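Local atomic coordinates of protein Kinase A (Toxoplasma gondii, PDB entry 5J3U), a protein that binds cyclic AMP in two tandem domains and, as a regulatory subunit, probably inhibits the protein kinase A catalytic subunit until the nucleotide arrives. Residues 14-19 with 28-33; 55-60 with 97-102; 242-245 with 250-253; 159-164 with 182-187. One frame throughout, in Å; residues are numbered along the deposited sequence.

Interaction 1: 14-19 with 28-33; sequences RILRQS and KDLNTV
Leu16, on helix 6-18, is the first residue to reach helix 27-36, and it does so at two levels. Near its root, CB packs on CD1 of Leu30 at 3.9 Å; at its far end, CD1 meets CG1 of Val33, likewise at 3.9 Å. A flexible, branched leucine suits a place that must fill two spots, and the compact, beta-branched Val33 offers CG1 to the leucine tip. One residue further on, Arg17 sends its CG anti to the backbone N (chi1 175°) and then bends at chi2 and chi3, which folds the chain over toward Leu30. One face of its guanidinium is laid on CD2 of Leu30, with NH2 3.7 Å from that methyl. The polar rim is served separately, since NH1 is hydrogen-bonded to the backbone oxygen of Leu25 in the connecting loop. Phe22 of the same loop touches Leu16, Leu30 and Val33; the axes of 14-18 and 28-33 make an angle of 120° and come no nearer than 10.8 Å. No hydrogen bond joins the two segments. The two N-terminal helices are therefore held together here by apolar side chains, with a flat cation resting on a leucine methyl where the core meets the surface.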
loop_
_atom_site.group_PDB
_atom_site.type_symbol
_atom_site.label_atom_id
_atom_site.label_comp_id
_atom_site.label_asym_id
_atom_site.label_seq_id
_atom_site.Cartn_x
_atom_site.Cartn_y
_atom_site.Cartn_z
ATOM N N ARG A 14 7.564 -5.057 -9.895
ATOM C CA ARG A 14 6.183 -5.293 -9.447
ATOM C C ARG A 14 6.080 -5.113 -7.910
ATOM O O ARG A 14 5.201 -4.394 -7.407
ATOM C CB ARG A 14 5.715 -6.689 -9.908
ATOM C CG ARG A 14 4.312 -7.093 -9.453
ATOM C CD ARG A 14 3.918 -8.535 -9.840
ATOM N NE ARG A 14 4.853 -9.546 -9.311
ATOM C CZ ARG A 14 4.934 -9.982 -8.043
ATOM N NH1 ARG A 14 4.122 -9.529 -7.085
ATOM N NH2 ARG A 14 5.862 -10.889 -7.726
ATOM N N ILE A 15 6.986 -5.725 -7.173
ATOM C CA ILE A 15 6.924 -5.661 -5.693
ATOM C C ILE A 15 7.283 -4.261 -5.219
ATOM O O ILE A 15 6.666 -3.749 -4.274
ATOM C CB ILE A 15 7.724 -6.764 -4.915
ATOM C CG1 ILE A 15 9.194 -6.764 -5.246
ATOM C CG2 ILE A 15 7.154 -8.153 -5.232
ATOM C CD1 ILE A 15 10.005 -7.803 -4.465
ATOM N N LEU A 16 8.185 -3.573 -5.911
ATOM C CA LEU A 16 8.559 -2.223 -5.462
ATOM C C LEU A 16 7.446 -1.227 -5.664
ATOM O O LEU A 16 7.183 -0.405 -4.780
ATOM C CB LEU A 16 9.818 -1.680 -6.142
ATOM C CG LEU A 16 11.144 -2.061 -5.506
ATOM C CD1 LEU A 16 12.247 -1.464 -6.370
ATOM C CD2 LEU A 16 11.304 -1.564 -4.079
ATOM N N ARG A 17 6.807 -1.275 -6.812
ATOM C CA ARG A 17 5.706 -0.395 -7.094
ATOM C C ARG A 17 4.587 -0.571 -6.076
ATOM O O ARG A 17 3.931 0.402 -5.744
ATOM C CB ARG A 17 5.156 -0.643 -8.495
ATOM C CG ARG A 17 3.923 0.162 -8.842
ATOM C CD ARG A 17 4.165 1.672 -8.732
ATOM N NE ARG A 17 5.131 2.131 -9.763
ATOM C CZ ARG A 17 5.810 3.294 -9.727
ATOM N NH1 ARG A 17 5.658 4.126 -8.696
ATOM N NH2 ARG A 17 6.677 3.615 -10.711
ATOM N N GLN A 18 4.353 -1.799 -5.604
ATOM C CA GLN A 18 3.348 -2.024 -4.537
ATOM C C GLN A 18 3.793 -1.701 -3.113
ATOM O O GLN A 18 2.959 -1.670 -2.209
ATOM C CB GLN A 18 2.822 -3.467 -4.600
ATOM C CG GLN A 18 2.001 -3.747 -5.853
ATOM C CD GLN A 18 0.917 -2.694 -6.083
ATOM O OE1 GLN A 18 0.118 -2.429 -5.204
ATOM N NE2 GLN A 18 0.935 -2.059 -7.254
ATOM N N SER A 19 5.070 -1.458 -2.895
ATOM C CA SER A 19 5.592 -1.253 -1.552
ATOM C C SER A 19 5.277 0.173 -1.128
ATOM O O SER A 19 5.617 1.120 -1.842
ATOM C CB SER A 19 7.080 -1.437 -1.548
ATOM O OG SER A 19 7.625 -1.289 -0.253
ATOM N N LYS A 28 11.242 6.229 -13.865
ATOM C CA LYS A 28 12.688 6.300 -13.923
ATOM C C LYS A 28 13.371 6.226 -12.570
ATOM O O LYS A 28 14.394 5.560 -12.469
ATOM C CB LYS A 28 13.150 7.499 -14.733
ATOM C CG LYS A 28 12.811 7.366 -16.224
ATOM C CD LYS A 28 13.784 8.201 -17.049
ATOM C CE LYS A 28 13.453 8.255 -18.536
ATOM N NZ LYS A 28 14.636 8.825 -19.305
ATOM N N ASP A 29 12.810 6.880 -11.565
ATOM C CA ASP A 29 13.308 6.789 -10.151
ATOM C C ASP A 29 13.194 5.408 -9.604
ATOM O O ASP A 29 14.104 4.913 -8.918
ATOM C CB ASP A 29 12.615 7.739 -9.208
ATOM C CG ASP A 29 13.155 9.137 -9.250
ATOM O OD1 ASP A 29 14.277 9.372 -9.780
ATOM O OD2 ASP A 29 12.474 10.042 -8.733
ATOM N N LEU A 30 12.092 4.732 -9.941
ATOM C CA LEU A 30 11.948 3.369 -9.549
ATOM C C LEU A 30 13.032 2.504 -10.266
ATOM O O LEU A 30 13.661 1.653 -9.633
ATOM C CB LEU A 30 10.537 2.852 -9.812
ATOM C CG LEU A 30 10.128 1.604 -9.015
ATOM C CD1 LEU A 30 9.846 1.970 -7.577
ATOM C CD2 LEU A 30 8.908 0.936 -9.607
ATOM N N ASN A 31 13.265 2.769 -11.555
ATOM C CA ASN A 31 14.351 2.084 -12.277
ATOM C C ASN A 31 15.752 2.285 -11.642
ATOM O O ASN A 31 16.531 1.339 -11.553
ATOM C CB ASN A 31 14.329 2.420 -13.754
ATOM C CG ASN A 31 15.351 1.643 -14.528
ATOM O OD1 ASN A 31 16.423 2.171 -14.889
ATOM N ND2 ASN A 31 15.059 0.386 -14.765
ATOM N N THR A 32 16.059 3.482 -11.216
ATOM C CA THR A 32 17.287 3.785 -10.482
ATOM C C THR A 32 17.433 3.047 -9.153
ATOM O O THR A 32 18.461 2.466 -8.857
ATOM C CB THR A 32 17.321 5.271 -10.268
ATOM O OG1 THR A 32 17.383 5.868 -11.547
ATOM C CG2 THR A 32 18.489 5.773 -9.416
ATOM N N VAL A 33 16.346 3.005 -8.386
ATOM C CA VAL A 33 16.304 2.135 -7.189
ATOM C C VAL A 33 16.547 0.672 -7.563
ATOM O O VAL A 33 17.373 0.012 -6.935
ATOM C CB VAL A 33 14.945 2.262 -6.415
ATOM C CG1 VAL A 33 14.899 1.245 -5.299
ATOM C CG2 VAL A 33 14.733 3.671 -5.884
#

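Interaction 2: 55-60 with 97-102; sequences GECLYI and APRAAT. With CMP (adenosine-3',5'-cyclic-monophosphate), chain C.
Arg99 reaches across the phosphate pocket to Cys57 and grips its backbone oxygen with both terminal nitrogens. The bond from Arg99 NH2 to Cys57 O is short and fairly straight, 2.8 Å with an N-H...O angle of 159°; that from NH1 to the same oxygen is more bent, at 3.2 Å and 136°. This paired hold fixes the rotation of the guanidinium, and NH1 keeps a second use: it donates to O2P of cyclic AMP at 2.9 Å, within the same plane. Gly55, which has no side chain, lets its CA lie over one face of the group, 3.5 Å from Arg99 CZ. An arginine suits the place because one flat cation can serve a carbonyl and a phosphate together. Beside it, the backbone N of Ala100 donates to O1P at 2.7 Å, almost straight. The outer side is looser. There a water spans the gap, accepting from Gly55 N and donating to Ala97 O, while the exposed Glu56 has its carboxylate in a salt bridge with Arg116. Gly89, Glu90, Ala92, Arg99 and Ala100, all bonded to the nucleotide, belong to the phosphate-binding cassette typical of cyclic nucleotide-binding domains, whose arginine Cys57 holds and Gly55 covers.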
loop_
_atom_site.group_PDB
_atom_site.type_symbol
_atom_site.label_atom_id
_atom_site.label_comp_id
_atom_site.label_asym_id
_atom_site.label_seq_id
_atom_site.Cartn_x
_atom_site.Cartn_y
_atom_site.Cartn_z
ATOM N N GLY A 55 21.792 0.815 11.296
ATOM C CA GLY A 55 21.189 0.357 10.016
ATOM C C GLY A 55 21.763 1.084 8.793
ATOM O O GLY A 55 21.785 2.341 8.747
ATOM N N GLU A 56 22.255 0.334 7.805
ATOM C CA GLU A 56 22.757 0.994 6.583
ATOM C C GLU A 56 22.070 0.525 5.335
ATOM O O GLU A 56 22.476 0.914 4.264
ATOM C CB GLU A 56 24.281 0.866 6.424
ATOM C CG GLU A 56 25.114 1.294 7.630
ATOM C CD GLU A 56 24.907 2.737 8.091
ATOM O OE1 GLU A 56 24.456 3.623 7.330
ATOM O OE2 GLU A 56 25.210 2.998 9.268
ATOM N N CYS A 57 21.030 -0.277 5.475
ATOM C CA CYS A 57 20.237 -0.699 4.348
ATOM C C CYS A 57 18.831 -1.102 4.783
ATOM O O CYS A 57 18.554 -1.246 5.990
ATOM C CB CYS A 57 20.926 -1.868 3.682
ATOM S SG CYS A 57 21.098 -3.290 4.752
ATOM N N LEU A 58 17.960 -1.307 3.796
ATOM C CA LEU A 58 16.670 -1.911 3.993
ATOM C C LEU A 58 16.539 -3.053 3.030
ATOM O O LEU A 58 17.381 -3.205 2.144
ATOM C CB LEU A 58 15.578 -0.874 3.832
ATOM C CG LEU A 58 15.333 -0.241 2.445
ATOM C CD1 LEU A 58 14.691 -1.237 1.491
ATOM C CD2 LEU A 58 14.409 0.963 2.587
ATOM N N TYR A 59 15.537 -3.878 3.248
ATOM C CA TYR A 59 15.254 -5.024 2.407
ATOM C C TYR A 59 13.816 -5.073 1.962
ATOM O O TYR A 59 12.914 -4.639 2.674
ATOM C CB TYR A 59 15.498 -6.306 3.220
ATOM C CG TYR A 59 16.898 -6.406 3.750
ATOM C CD1 TYR A 59 17.925 -6.965 2.967
ATOM C CD2 TYR A 59 17.215 -5.923 5.001
ATOM C CE1 TYR A 59 19.203 -7.052 3.436
ATOM C CE2 TYR A 59 18.500 -6.027 5.483
ATOM C CZ TYR A 59 19.482 -6.582 4.692
ATOM O OH TYR A 59 20.748 -6.651 5.178
ATOM N N ILE A 60 13.592 -5.707 0.807
ATOM C CA ILE A 60 12.267 -6.115 0.426
ATOM C C ILE A 60 12.257 -7.604 0.089
ATOM O O ILE A 60 13.221 -8.150 -0.451
ATOM C CB ILE A 60 11.713 -5.200 -0.691
ATOM C CG1 ILE A 60 10.237 -5.524 -0.941
ATOM C CG2 ILE A 60 12.509 -5.366 -1.968
ATOM C CD1 ILE A 60 9.441 -4.429 -1.641
ATOM N N ALA A 97 17.766 6.098 13.198
ATOM C CA ALA A 97 17.732 5.514 14.519
ATOM C C ALA A 97 18.305 4.104 14.482
ATOM O O ALA A 97 18.370 3.486 13.419
ATOM C CB ALA A 97 16.307 5.472 14.991
ATOM N N PRO A 98 18.686 3.564 15.660
ATOM C CA PRO A 98 19.171 2.209 15.647
ATOM C C PRO A 98 18.047 1.264 15.245
ATOM O O PRO A 98 16.852 1.595 15.360
ATOM C CB PRO A 98 19.625 1.979 17.112
ATOM C CG PRO A 98 19.780 3.347 17.694
ATOM C CD PRO A 98 18.680 4.119 17.033
ATOM N N ARG A 99 18.415 0.084 14.794
ATOM C CA ARG A 99 17.389 -0.960 14.516
ATOM C C ARG A 99 16.385 -1.121 15.704
ATOM O O ARG A 99 16.790 -1.316 16.834
ATOM C CB ARG A 99 18.076 -2.309 14.264
ATOM C CG ARG A 99 19.037 -2.353 13.059
ATOM C CD ARG A 99 18.285 -2.019 11.756
ATOM N NE ARG A 99 19.090 -2.370 10.598
ATOM C CZ ARG A 99 18.774 -2.049 9.346
ATOM N NH1 ARG A 99 17.670 -1.382 9.079
ATOM N NH2 ARG A 99 19.602 -2.375 8.364
ATOM N N ALA A 100 15.096 -1.081 15.424
ATOM C CA ALA A 100 14.043 -1.139 16.436
ATOM C C ALA A 100 13.575 -2.558 16.782
ATOM O O ALA A 100 12.731 -2.736 17.669
ATOM C CB ALA A 100 12.860 -0.344 15.949
ATOM N N ALA A 101 14.081 -3.556 16.074
ATOM C CA ALA A 101 13.723 -4.940 16.251
ATOM C C ALA A 101 14.826 -5.803 15.583
ATOM O O ALA A 101 15.644 -5.299 14.810
ATOM C CB ALA A 101 12.355 -5.243 15.607
ATOM N N THR A 102 14.817 -7.081 15.912
ATOM C CA THR A 102 15.659 -8.093 15.337
ATOM C C THR A 102 14.817 -8.816 14.280
ATOM O O THR A 102 13.635 -9.080 14.486
ATOM C CB THR A 102 16.115 -9.055 16.477
ATOM O OG1 THR A 102 17.071 -8.386 17.301
ATOM C CG2 THR A 102 16.653 -10.356 15.963
HETATM P P CMP C . 14.377 -1.230 11.479
HETATM O O1P CMP C . 14.180 -0.646 12.909
HETATM O O2P CMP C . 15.374 -0.504 10.617
HETATM O "O5'" CMP C . 14.899 -2.721 11.785
HETATM C "C5'" CMP C . 13.985 -3.600 12.442
HETATM C "C4'" CMP C . 12.731 -3.697 11.600
HETATM O "O4'" CMP C . 11.740 -4.575 12.042
HETATM C "C3'" CMP C . 12.064 -2.359 11.440
HETATM O "O3'" CMP C . 12.959 -1.491 10.745
HETATM C "C2'" CMP C . 10.821 -2.824 10.742
HETATM O "O2'" CMP C . 11.020 -2.936 9.346
HETATM C "C1'" CMP C . 10.553 -4.197 11.354
HETATM N N9 CMP C . 9.418 -4.189 12.306
HETATM C C8 CMP C . 8.254 -4.892 12.119
HETATM N N7 CMP C . 7.393 -4.642 13.152
HETATM C C5 CMP C . 7.967 -3.774 13.952
HETATM C C6 CMP C . 7.559 -3.106 15.211
HETATM N N6 CMP C . 6.352 -3.352 15.774
HETATM N N1 CMP C . 8.443 -2.267 15.748
HETATM C C2 CMP C . 9.658 -1.963 15.208
HETATM N N3 CMP C . 10.108 -2.551 14.069
HETATM C C4 CMP C . 9.314 -3.455 13.417
HETATM O O HOH W 1 20.641 3.273 11.990
#

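Interaction 3: 242-245 with 250-253; sequences SFKR and VQDL
The ammonium NZ of Lys244 is gripped by two partners beyond the contact, a salt bridge to Glu220 and a hydrogen bond to the backbone oxygen of Leu217, while CD of the same side chain touches Gln251. The lysine chain bends at chi2 (-72°), and this turn carries its aliphatic part past the glutamine at roughly a right angle, CD resting near the amide end. A long lysine suits the place because it can pack through a carbon and still deliver its charge to the carboxylate of Glu220. Gln251, pointing from helix 250-257 toward helix 240-246, stretches straight on from CG and so runs its amide in alongside the backbone of the other helix: Gln251 CD stands 3.8 Å from Phe243 O and 4.0 Å from Lys244 O. The CG of Gln251 touches the ring of Phe243 at CE1, 3.8 Å away. The two side chains pass side by side, running opposite ways, with ring and amide planes 73° apart, and the amide does not stack on the ring. The ring of Phe243 also lies on Leu217 and Ile218 of helix 215-219 and meets Phe180 edge-to-face. An aromatic residue fits this junction because its broad apolar surface can serve several neighbours. The chemistry is thus mixed: a buried ring ties helix 240-246 to the inner core, and around it a glutamine with its carbon chain and amide, and a lysine with its tethered charge, close the junction of the two helices at the partly exposed side.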
loop_
_atom_site.group_PDB
_atom_site.type_symbol
_atom_site.label_atom_id
_atom_site.label_comp_id
_atom_site.label_asym_id
_atom_site.label_seq_id
_atom_site.Cartn_x
_atom_site.Cartn_y
_atom_site.Cartn_z
ATOM N N SER A 242 -6.491 -3.688 5.352
ATOM C CA SER A 242 -6.306 -2.380 6.000
ATOM C C SER A 242 -7.610 -1.685 6.270
ATOM O O SER A 242 -7.767 -1.021 7.282
ATOM C CB SER A 242 -5.446 -1.444 5.163
ATOM O OG SER A 242 -4.278 -2.108 4.822
ATOM N N PHE A 243 -8.557 -1.792 5.335
ATOM C CA PHE A 243 -9.870 -1.228 5.548
ATOM C C PHE A 243 -10.546 -1.788 6.810
ATOM O O PHE A 243 -11.055 -1.049 7.681
ATOM C CB PHE A 243 -10.741 -1.497 4.313
ATOM C CG PHE A 243 -12.143 -0.978 4.399
ATOM C CD1 PHE A 243 -13.180 -1.784 4.912
ATOM C CD2 PHE A 243 -12.497 0.227 3.809
ATOM C CE1 PHE A 243 -14.472 -1.330 4.936
ATOM C CE2 PHE A 243 -13.811 0.667 3.810
ATOM C CZ PHE A 243 -14.797 -0.106 4.372
ATOM N N LYS A 244 -10.558 -3.109 6.894
ATOM C CA LYS A 244 -11.152 -3.788 8.050
ATOM C C LYS A 244 -10.401 -3.448 9.363
ATOM O O LYS A 244 -11.028 -3.241 10.387
ATOM C CB LYS A 244 -11.118 -5.277 7.825
ATOM C CG LYS A 244 -12.028 -5.807 6.745
ATOM C CD LYS A 244 -13.483 -5.788 7.115
ATOM C CE LYS A 244 -14.310 -6.324 5.918
ATOM N NZ LYS A 244 -15.777 -6.378 6.155
ATOM N N ARG A 245 -9.078 -3.340 9.315
ATOM C CA ARG A 245 -8.300 -3.169 10.555
ATOM C C ARG A 245 -8.101 -1.736 10.997
ATOM O O ARG A 245 -7.743 -1.522 12.163
ATOM C CB ARG A 245 -6.982 -3.858 10.416
ATOM C CG ARG A 245 -7.168 -5.347 10.375
ATOM C CD ARG A 245 -5.862 -6.040 10.208
ATOM N NE ARG A 245 -6.071 -7.479 10.276
ATOM C CZ ARG A 245 -5.106 -8.380 10.162
ATOM N NH1 ARG A 245 -3.816 -8.014 10.029
ATOM N NH2 ARG A 245 -5.437 -9.666 10.240
ATOM N N VAL A 250 -15.936 3.913 11.229
ATOM C CA VAL A 250 -16.303 4.449 9.899
ATOM C C VAL A 250 -16.982 3.347 9.034
ATOM O O VAL A 250 -17.809 3.642 8.192
ATOM C CB VAL A 250 -15.131 5.089 9.167
ATOM C CG1 VAL A 250 -15.591 5.640 7.823
ATOM C CG2 VAL A 250 -14.525 6.194 10.006
ATOM N N GLN A 251 -16.664 2.098 9.288
ATOM C CA GLN A 251 -17.338 0.973 8.598
ATOM C C GLN A 251 -18.828 0.936 8.858
ATOM O O GLN A 251 -19.644 0.610 7.946
ATOM C CB GLN A 251 -16.697 -0.358 9.014
ATOM C CG GLN A 251 -15.219 -0.459 8.598
ATOM C CD GLN A 251 -14.518 -1.651 9.230
ATOM O OE1 GLN A 251 -13.833 -1.534 10.287
ATOM N NE2 GLN A 251 -14.673 -2.792 8.612
ATOM N N ASP A 252 -19.197 1.294 10.093
ATOM C CA ASP A 252 -20.620 1.401 10.476
ATOM C C ASP A 252 -21.271 2.567 9.795
ATOM O O ASP A 252 -22.422 2.453 9.328
ATOM C CB ASP A 252 -20.804 1.511 12.001
ATOM C CG ASP A 252 -20.249 0.335 12.763
ATOM O OD1 ASP A 252 -20.321 -0.815 12.287
ATOM O OD2 ASP A 252 -19.778 0.557 13.891
ATOM N N LEU A 253 -20.575 3.703 9.719
ATOM C CA LEU A 253 -21.111 4.848 8.963
ATOM C C LEU A 253 -21.338 4.510 7.505
ATOM O O LEU A 253 -22.318 4.935 6.928
ATOM C CB LEU A 253 -20.192 6.071 9.019
ATOM C CG LEU A 253 -19.817 6.724 10.324
ATOM C CD1 LEU A 253 -18.848 7.873 10.048
ATOM C CD2 LEU A 253 -21.062 7.267 11.032
#

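Interaction 4: 159-164 with 182-187; sequences LRTEMF and IVEEGS
Thr161 donates its hydroxyl proton to Glu184 on the surface of the second nucleotide-binding domain, OG1 standing 2.7 Å from OE2. The carboxylate receives it through the syn lone pair of OE2, the side that faces its other oxygen. The methyl of Thr161 is also near, CG2 lying 3.4 Å from Glu184 OE2; threonine suits the strand because it is beta-branched and carries its hydroxyl on a short stem. Glu184 is long enough to bridge the gap because its chain is straight past CG, with chi2 at 180°. Outside this pair stands helix 116-138. Tyr134 OH is hydrogen-bonded to Thr161 OG1, and Arg130 forms a salt bridge with Glu184 OE1, so each oxygen of the carboxylate has its own partner and the group is held against rotation; the arginine probably also favours its charged form. The strands themselves are not neighbours: both 159-165 and 179-183 pair with strand 232-239, which lies between them. Following on in the chain, Glu184 and Glu185 together lie opposite the single residue Lys234, which makes a classic bulge, and Glu185 forms a salt bridge with that lysine. The chain then turns a corner through Gly186 into strand 187-192 of the other sheet, as in the beta roll of cyclic nucleotide-binding domains.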
loop_
_atom_site.group_PDB
_atom_site.type_symbol
_atom_site.label_atom_id
_atom_site.label_comp_id
_atom_site.label_asym_id
_atom_site.label_seq_id
_atom_site.Cartn_x
_atom_site.Cartn_y
_atom_site.Cartn_z
ATOM N N LEU A 159 -2.160 3.802 2.323
ATOM C CA LEU A 159 -2.652 4.192 0.990
ATOM C C LEU A 159 -1.622 4.037 -0.119
ATOM O O LEU A 159 -0.424 4.259 0.113
ATOM C CB LEU A 159 -3.108 5.641 1.004
ATOM C CG LEU A 159 -4.315 5.947 1.865
ATOM C CD1 LEU A 159 -4.706 7.388 1.795
ATOM C CD2 LEU A 159 -5.527 5.100 1.483
ATOM N N ARG A 160 -2.100 3.640 -1.299
ATOM C CA ARG A 160 -1.350 3.686 -2.562
ATOM C C ARG A 160 -2.104 4.557 -3.535
ATOM O O ARG A 160 -3.249 4.900 -3.248
ATOM C CB ARG A 160 -1.148 2.296 -3.141
ATOM C CG ARG A 160 -0.374 1.376 -2.228
ATOM C CD ARG A 160 -0.432 -0.031 -2.795
ATOM N NE ARG A 160 0.305 -1.011 -2.034
ATOM C CZ ARG A 160 -0.139 -1.684 -0.971
ATOM N NH1 ARG A 160 -1.350 -1.468 -0.435
ATOM N NH2 ARG A 160 0.685 -2.565 -0.394
ATOM N N THR A 161 -1.435 5.058 -4.558
ATOM C CA THR A 161 -2.078 5.932 -5.567
ATOM C C THR A 161 -2.058 5.243 -6.890
ATOM O O THR A 161 -1.049 4.628 -7.243
ATOM C CB THR A 161 -1.395 7.300 -5.658
ATOM O OG1 THR A 161 -1.670 7.994 -4.427
ATOM C CG2 THR A 161 -1.907 8.123 -6.795
ATOM N N GLU A 162 -3.137 5.347 -7.628
ATOM C CA GLU A 162 -3.184 4.835 -9.013
ATOM C C GLU A 162 -3.838 5.905 -9.930
ATOM O O GLU A 162 -4.729 6.624 -9.473
ATOM C CB GLU A 162 -4.033 3.570 -9.092
ATOM C CG GLU A 162 -3.451 2.399 -8.313
ATOM C CD GLU A 162 -4.269 1.106 -8.419
ATOM O OE1 GLU A 162 -5.294 1.071 -9.135
ATOM O OE2 GLU A 162 -3.861 0.126 -7.733
ATOM N N MET A 163 -3.371 6.011 -11.179
ATOM C CA MET A 163 -3.895 6.972 -12.168
ATOM C C MET A 163 -4.634 6.180 -13.240
ATOM O O MET A 163 -4.157 5.139 -13.684
ATOM C CB MET A 163 -2.730 7.776 -12.801
ATOM C CG MET A 163 -3.154 8.920 -13.719
ATOM S SD MET A 163 -3.803 10.349 -12.821
ATOM C CE MET A 163 -2.305 10.929 -12.029
ATOM N N PHE A 164 -5.803 6.666 -13.650
ATOM C CA PHE A 164 -6.601 6.042 -14.672
ATOM C C PHE A 164 -6.955 7.116 -15.718
ATOM O O PHE A 164 -7.493 8.156 -15.382
ATOM C CB PHE A 164 -7.881 5.500 -14.076
ATOM C CG PHE A 164 -7.668 4.308 -13.180
ATOM C CD1 PHE A 164 -7.372 4.459 -11.840
ATOM C CD2 PHE A 164 -7.759 3.017 -13.707
ATOM C CE1 PHE A 164 -7.194 3.332 -11.033
ATOM C CE2 PHE A 164 -7.612 1.903 -12.906
ATOM C CZ PHE A 164 -7.313 2.066 -11.562
ATOM N N ILE A 182 -10.665 6.384 -2.810
ATOM C CA ILE A 182 -11.042 7.763 -2.617
ATOM C C ILE A 182 -10.400 8.580 -3.769
ATOM O O ILE A 182 -9.201 8.426 -4.091
ATOM C CB ILE A 182 -10.561 8.322 -1.285
ATOM C CG1 ILE A 182 -10.782 7.309 -0.125
ATOM C CG2 ILE A 182 -11.265 9.637 -1.066
ATOM C CD1 ILE A 182 -10.110 7.727 1.184
ATOM N N VAL A 183 -11.186 9.414 -4.427
ATOM C CA VAL A 183 -10.701 10.142 -5.538
ATOM C C VAL A 183 -9.858 11.293 -4.957
ATOM O O VAL A 183 -10.378 12.135 -4.222
ATOM C CB VAL A 183 -11.842 10.768 -6.379
ATOM C CG1 VAL A 183 -11.282 11.599 -7.491
ATOM C CG2 VAL A 183 -12.787 9.692 -6.971
ATOM N N GLU A 184 -8.610 11.341 -5.342
ATOM C CA GLU A 184 -7.723 12.469 -4.933
ATOM C C GLU A 184 -7.918 13.696 -5.831
ATOM O O GLU A 184 -7.962 14.830 -5.343
ATOM C CB GLU A 184 -6.254 12.049 -5.030
ATOM C CG GLU A 184 -5.868 10.885 -4.145
ATOM C CD GLU A 184 -4.378 10.490 -4.255
ATOM O OE1 GLU A 184 -3.529 11.438 -4.118
ATOM O OE2 GLU A 184 -4.078 9.261 -4.433
ATOM N N GLU A 185 -7.967 13.463 -7.139
ATOM C CA GLU A 185 -8.186 14.480 -8.160
ATOM C C GLU A 185 -8.819 13.811 -9.378
ATOM O O GLU A 185 -8.645 12.603 -9.585
ATOM C CB GLU A 185 -6.867 15.132 -8.614
ATOM C CG GLU A 185 -6.067 15.877 -7.562
ATOM C CD GLU A 185 -4.945 16.717 -8.217
ATOM O OE1 GLU A 185 -5.230 17.837 -8.685
ATOM O OE2 GLU A 185 -3.811 16.245 -8.250
ATOM N N GLY A 186 -9.468 14.610 -10.230
ATOM C CA GLY A 186 -10.170 14.100 -11.393
ATOM C C GLY A 186 -11.571 13.642 -11.102
ATOM O O GLY A 186 -12.197 14.078 -10.170
ATOM N N SER A 187 -12.073 12.726 -11.921
ATOM C CA SER A 187 -13.472 12.438 -11.930
ATOM C C SER A 187 -13.717 11.007 -12.388
ATOM O O SER A 187 -12.904 10.428 -13.102
ATOM C CB SER A 187 -14.179 13.423 -12.889
ATOM O OG SER A 187 -15.588 13.304 -12.854
#

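Along the chain the contacts follow in the order 1, 2, 4, 3. Interaction 1 joins two N-terminal helices and touches interactions 2 and 4: Ser19 CB packs on Ile60 CD1 of interaction 2 at 3.8 Å, and Gln18 O probably accepts a hydrogen bond from Arg160 NE of interaction 4. Interactions 2 and 4, with centres about 31 Å apart, sit on opposite sides of the chain's centre, one in each cyclic nucleotide-binding domain. Helix 116-138 runs between these domains and touches segments 28-33 and 159-164. Interaction 3, centred about 19 Å from interaction 4, joins helices 240-246 and 250-257 at the C-terminal end. The helices thus knit two similar beta rolls into one cAMP-bound unit.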